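Local coordinates for autoinducer 2-binding protein LsrB (Clostridium saccharobutylicum DSM 13864, PDB 6DSP), which binds the quorum-sensing signal autoinducer-2, in its cyclic 2-methyl-2,3,3,4-tetrahydroxytetrahydrofuran form, as a receptor of the bacterial solute-binding protein 2 family, at residues G277-Y282 and G327-P332; Y285-A288 and S292-V295. All blocks are in the same frame, centred on the assembly; numbering follows the deposited sequence.

In the fold
Most of the chain, from the N terminus through both lobes, precedes helix 273-288, which spends its middle, residues 277-282, on contact 1 and its last turn, residues 285-288, on contact 2. Contact 2 closes at once, because residues 292-295 follow after three residues. The chain then runs through strands 298-301 and 305-311 before strand 327-330 returns to the helix and completes contact 1, so contact 2 is nested inside the larger loop. The contact centres are about 12 Å apart; residues 292-295 and 327-332 touch each other, CG2 of Val295 lying 4.1 Å from CA of Gly327. Together the contacts tie helix 273-288 to the antiparallel end of the eight-strand sheet and to the connection entering it.

Contact 1: residues G277-Y282 and G327-P332; sequences GAMGCY and GVVLLP
Met279 reaches from helix 273-288 to Val329 and Leu331, and these two pairs make up the side-chain contact; about 120 Å² is buried in all. The first interaction involves the thioether sulfur: SD of Met279 lies 3.6 Å from CD2 of Leu331. The second is methyl packing. CE of Met279 stands 3.8 Å from CG1 of Val329 and 4.0 Å from CD2 of Leu331, so the terminal methyl touches both residues while the sulfur meets the leucine. The methionine chain is extended at chi2 (166°) and turns at chi3 (67°), which swings CE out of the line of the chain and up to the valine. Val329 answers with the branch that lies anti to its backbone N (chi1 170°). On Leu331 the CA-CB bond does not point straight at the helix, yet the side chain brings CD2 back to the sulfur. The evidence is thus for purely apolar packing, with all three residues buried.

Leu331 also touches Trp271, a residue of the autoinducer-2 pocket, and its side chain is about 9 Å from the bound ligand, which places this packing near the site. Strand 327-330 is paired on one side with strand 120-123, through backbone hydrogen bonds of Gly327 and Val329 with Met121, and on the other with strand 305-311, where Val328 hydrogen-bonds with Met310. Helix 273-288 lies over this sheet: Met279 also touches Val122 of strand 120-123, Cys281 packs on strand 23-27, and Ala278 rests against helix 34-50.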
loop_
_atom_site.group_PDB
_atom_site.type_symbol
_atom_site.label_atom_id
_atom_site.label_comp_id
_atom_site.label_asym_id
_atom_site.label_seq_id
_atom_site.Cartn_x
_atom_site.Cartn_y
_atom_site.Cartn_z
ATOM N N GLY A 277 -7.977 1.042 -7.265
ATOM C CA GLY A 277 -9.137 1.645 -6.613
ATOM C C GLY A 277 -10.404 1.388 -7.405
ATOM O O GLY A 277 -11.451 1.071 -6.841
ATOM N N ALA A 278 -10.315 1.501 -8.729
ATOM C CA ALA A 278 -11.473 1.219 -9.571
ATOM C C ALA A 278 -11.931 -0.220 -9.400
ATOM O O ALA A 278 -13.133 -0.480 -9.291
ATOM C CB ALA A 278 -11.141 1.500 -11.031
ATOM N N MET A 279 -10.994 -1.167 -9.378
ATOM C CA MET A 279 -11.366 -2.563 -9.222
ATOM C C MET A 279 -12.036 -2.826 -7.878
ATOM O O MET A 279 -13.009 -3.587 -7.802
ATOM C CB MET A 279 -10.127 -3.443 -9.387
ATOM C CG MET A 279 -9.614 -3.510 -10.829
ATOM S SD MET A 279 -7.953 -4.210 -10.917
ATOM C CE MET A 279 -8.305 -5.872 -10.401
ATOM N N GLY A 280 -11.494 -2.247 -6.795
ATOM C CA GLY A 280 -12.120 -2.415 -5.496
ATOM C C GLY A 280 -13.544 -1.904 -5.492
ATOM O O GLY A 280 -14.458 -2.563 -4.994
ATOM N N CYS A 281 -13.747 -0.732 -6.079
ATOM C CA CYS A 281 -15.095 -0.180 -6.151
ATOM C C CYS A 281 -15.987 -1.002 -7.062
ATOM O O CYS A 281 -17.176 -1.182 -6.768
ATOM C CB CYS A 281 -15.045 1.268 -6.628
ATOM S SG CYS A 281 -14.321 2.381 -5.402
ATOM N N TYR A 282 -15.440 -1.541 -8.157
ATOM C CA TYR A 282 -16.238 -2.405 -9.024
ATOM C C TYR A 282 -16.707 -3.662 -8.284
ATOM O O TYR A 282 -17.876 -4.072 -8.409
ATOM C CB TYR A 282 -15.469 -2.821 -10.287
ATOM C CG TYR A 282 -16.395 -3.549 -11.228
ATOM C CD1 TYR A 282 -17.171 -2.849 -12.140
ATOM C CD2 TYR A 282 -16.553 -4.936 -11.156
ATOM C CE1 TYR A 282 -18.068 -3.503 -12.979
ATOM C CE2 TYR A 282 -17.457 -5.605 -12.002
ATOM C CZ TYR A 282 -18.208 -4.873 -12.912
ATOM O OH TYR A 282 -19.104 -5.483 -13.776
ATOM N N GLY A 327 -12.674 -13.560 -0.152
ATOM C CA GLY A 327 -11.511 -13.837 -0.971
ATOM C C GLY A 327 -10.802 -12.587 -1.448
ATOM O O GLY A 327 -11.142 -11.463 -1.058
ATOM N N VAL A 328 -9.816 -12.800 -2.323
ATOM C CA VAL A 328 -8.854 -11.768 -2.709
ATOM C C VAL A 328 -8.721 -11.728 -4.225
ATOM O O VAL A 328 -8.595 -12.775 -4.877
ATOM C CB VAL A 328 -7.477 -12.089 -2.073
ATOM C CG1 VAL A 328 -6.381 -11.142 -2.587
ATOM C CG2 VAL A 328 -7.550 -12.100 -0.556
ATOM N N VAL A 329 -8.672 -10.521 -4.788
ATOM C CA VAL A 329 -8.294 -10.312 -6.183
ATOM C C VAL A 329 -6.925 -9.648 -6.165
ATOM O O VAL A 329 -6.728 -8.657 -5.455
ATOM C CB VAL A 329 -9.325 -9.427 -6.902
ATOM C CG1 VAL A 329 -8.814 -9.002 -8.260
ATOM C CG2 VAL A 329 -10.654 -10.167 -7.017
ATOM N N LEU A 330 -5.974 -10.205 -6.921
ATOM C CA LEU A 330 -4.605 -9.694 -6.994
ATOM C C LEU A 330 -4.378 -8.901 -8.278
ATOM O O LEU A 330 -4.733 -9.361 -9.371
ATOM C CB LEU A 330 -3.626 -10.880 -6.975
ATOM C CG LEU A 330 -3.525 -11.581 -5.611
ATOM C CD1 LEU A 330 -2.859 -12.957 -5.717
ATOM C CD2 LEU A 330 -2.819 -10.692 -4.589
ATOM N N LEU A 331 -3.705 -7.751 -8.168
ATOM C CA LEU A 331 -3.257 -7.072 -9.376
ATOM C C LEU A 331 -2.245 -7.946 -10.114
ATOM O O LEU A 331 -1.381 -8.576 -9.480
ATOM C CB LEU A 331 -2.563 -5.769 -9.005
ATOM C CG LEU A 331 -3.453 -4.674 -8.430
ATOM C CD1 LEU A 331 -2.616 -3.416 -8.317
ATOM C CD2 LEU A 331 -4.700 -4.441 -9.284
ATOM N N PRO A 332 -2.293 -7.977 -11.448
ATOM C CA PRO A 332 -1.364 -8.821 -12.203
ATOM C C PRO A 332 0.056 -8.301 -12.286
ATOM O O PRO A 332 0.951 -9.069 -12.653
ATOM C CB PRO A 332 -1.994 -8.870 -13.603
ATOM C CG PRO A 332 -2.770 -7.624 -13.719
ATOM C CD PRO A 332 -3.322 -7.382 -12.317
#

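Contact 2: residues Y285-A288 and S292-V295; sequences YYIA and SVKV
Val293 projects back at the helix end and meets Tyr286 and Ile287 with one branch. Its CA-CB bond points at residues 285-288, and CB of Val293 is 4.1 Å from CG1 of Ile287. With CG1 anti to the backbone N (chi1 171°), CG2 falls anti to the carbonyl carbon and faces the helix. CG2 of Val293 lies 3.6 Å from CG1 of Ile287 and 4.1 Å from its CD1. The same CG2 of Val293 approaches the Tyr286 ring at its edge, in the ring plane, 3.6 Å from CD2 and 3.7 Å from CE2, and does not pack on a face. A single methyl thus meets an aromatic edge and an aliphatic chain that are neighbours on the helix surface, and the side chains of Ile287 and Val293 run at about a right angle.

ND2 of Asn291, in the three-residue link, hydrogen-bonds to O of Tyr286. Ile299 of strand 298-301 touches both Tyr286 and Val293, and Val309 of strand 305-311 adds to the valine's surroundings. The arrangement is a helix-to-strand connection in an alpha/beta lobe of a periplasmic binding protein: the chain leaving helix 273-288 folds back on its last turn before edge strand 298-301.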
loop_
_atom_site.group_PDB
_atom_site.type_symbol
_atom_site.label_atom_id
_atom_site.label_comp_id
_atom_site.label_asym_id
_atom_site.label_seq_id
_atom_site.Cartn_x
_atom_site.Cartn_y
_atom_site.Cartn_z
ATOM N N TYR A 285 -19.543 -2.735 -6.029
ATOM C CA TYR A 285 -20.740 -2.477 -6.826
ATOM C C TYR A 285 -21.334 -3.772 -7.354
ATOM O O TYR A 285 -22.554 -3.964 -7.338
ATOM C CB TYR A 285 -20.360 -1.561 -7.984
ATOM C CG TYR A 285 -21.276 -1.625 -9.172
ATOM C CD1 TYR A 285 -22.479 -0.930 -9.183
ATOM C CD2 TYR A 285 -20.911 -2.332 -10.308
ATOM C CE1 TYR A 285 -23.331 -0.976 -10.291
ATOM C CE2 TYR A 285 -21.747 -2.382 -11.426
ATOM C CZ TYR A 285 -22.953 -1.704 -11.401
ATOM O OH TYR A 285 -23.768 -1.756 -12.510
ATOM N N TYR A 286 -20.476 -4.681 -7.815
ATOM C CA TYR A 286 -20.933 -5.933 -8.402
ATOM C C TYR A 286 -21.666 -6.772 -7.371
ATOM O O TYR A 286 -22.746 -7.325 -7.648
ATOM C CB TYR A 286 -19.707 -6.674 -8.945
ATOM C CG TYR A 286 -20.002 -7.933 -9.709
ATOM C CD1 TYR A 286 -20.433 -7.886 -11.018
ATOM C CD2 TYR A 286 -19.819 -9.173 -9.124
ATOM C CE1 TYR A 286 -20.699 -9.043 -11.739
ATOM C CE2 TYR A 286 -20.067 -10.342 -9.833
ATOM C CZ TYR A 286 -20.512 -10.275 -11.157
ATOM O OH TYR A 286 -20.778 -11.404 -11.912
ATOM N N ILE A 287 -21.120 -6.844 -6.157
ATOM C CA ILE A 287 -21.790 -7.591 -5.095
ATOM C C ILE A 287 -23.037 -6.862 -4.609
ATOM O O ILE A 287 -24.101 -7.474 -4.439
ATOM C CB ILE A 287 -20.806 -7.861 -3.956
ATOM C CG1 ILE A 287 -19.689 -8.806 -4.423
ATOM C CG2 ILE A 287 -21.553 -8.403 -2.721
ATOM C CD1 ILE A 287 -18.546 -8.830 -3.417
ATOM N N ALA A 288 -22.942 -5.540 -4.408
ATOM C CA ALA A 288 -24.102 -4.776 -3.935
ATOM C C ALA A 288 -25.252 -4.788 -4.934
ATOM O O ALA A 288 -26.412 -4.609 -4.538
ATOM C CB ALA A 288 -23.676 -3.348 -3.616
ATOM N N SER A 292 -23.498 -12.852 -6.721
ATOM C CA SER A 292 -22.732 -13.577 -5.734
ATOM C C SER A 292 -21.310 -13.720 -6.240
ATOM O O SER A 292 -21.066 -13.876 -7.439
ATOM C CB SER A 292 -23.328 -14.959 -5.514
ATOM O OG SER A 292 -22.976 -15.818 -6.590
ATOM N N VAL A 293 -20.366 -13.651 -5.325
ATOM C CA VAL A 293 -18.965 -13.812 -5.657
ATOM C C VAL A 293 -18.382 -14.845 -4.707
ATOM O O VAL A 293 -18.533 -14.722 -3.485
ATOM C CB VAL A 293 -18.220 -12.475 -5.502
ATOM C CG1 VAL A 293 -16.736 -12.705 -5.633
ATOM C CG2 VAL A 293 -18.702 -11.477 -6.555
ATOM N N LYS A 294 -17.724 -15.866 -5.261
ATOM C CA LYS A 294 -17.061 -16.891 -4.460
ATOM C C LYS A 294 -15.652 -17.135 -4.968
ATOM O O LYS A 294 -15.337 -16.872 -6.123
ATOM C CB LYS A 294 -17.843 -18.208 -4.475
ATOM C CG LYS A 294 -19.148 -18.063 -3.721
ATOM C CD LYS A 294 -19.917 -19.368 -3.689
ATOM C CE LYS A 294 -21.159 -19.216 -2.816
ATOM N NZ LYS A 294 -21.943 -18.029 -3.164
ATOM N N VAL A 295 -14.805 -17.640 -4.065
ATOM C CA VAL A 295 -13.459 -18.047 -4.442
ATOM C C VAL A 295 -13.533 -18.990 -5.630
ATOM O O VAL A 295 -14.342 -19.928 -5.659
ATOM C CB VAL A 295 -12.734 -18.679 -3.239
ATOM C CG1 VAL A 295 -11.379 -19.279 -3.671
ATOM C CG2 VAL A 295 -12.522 -17.644 -2.143
#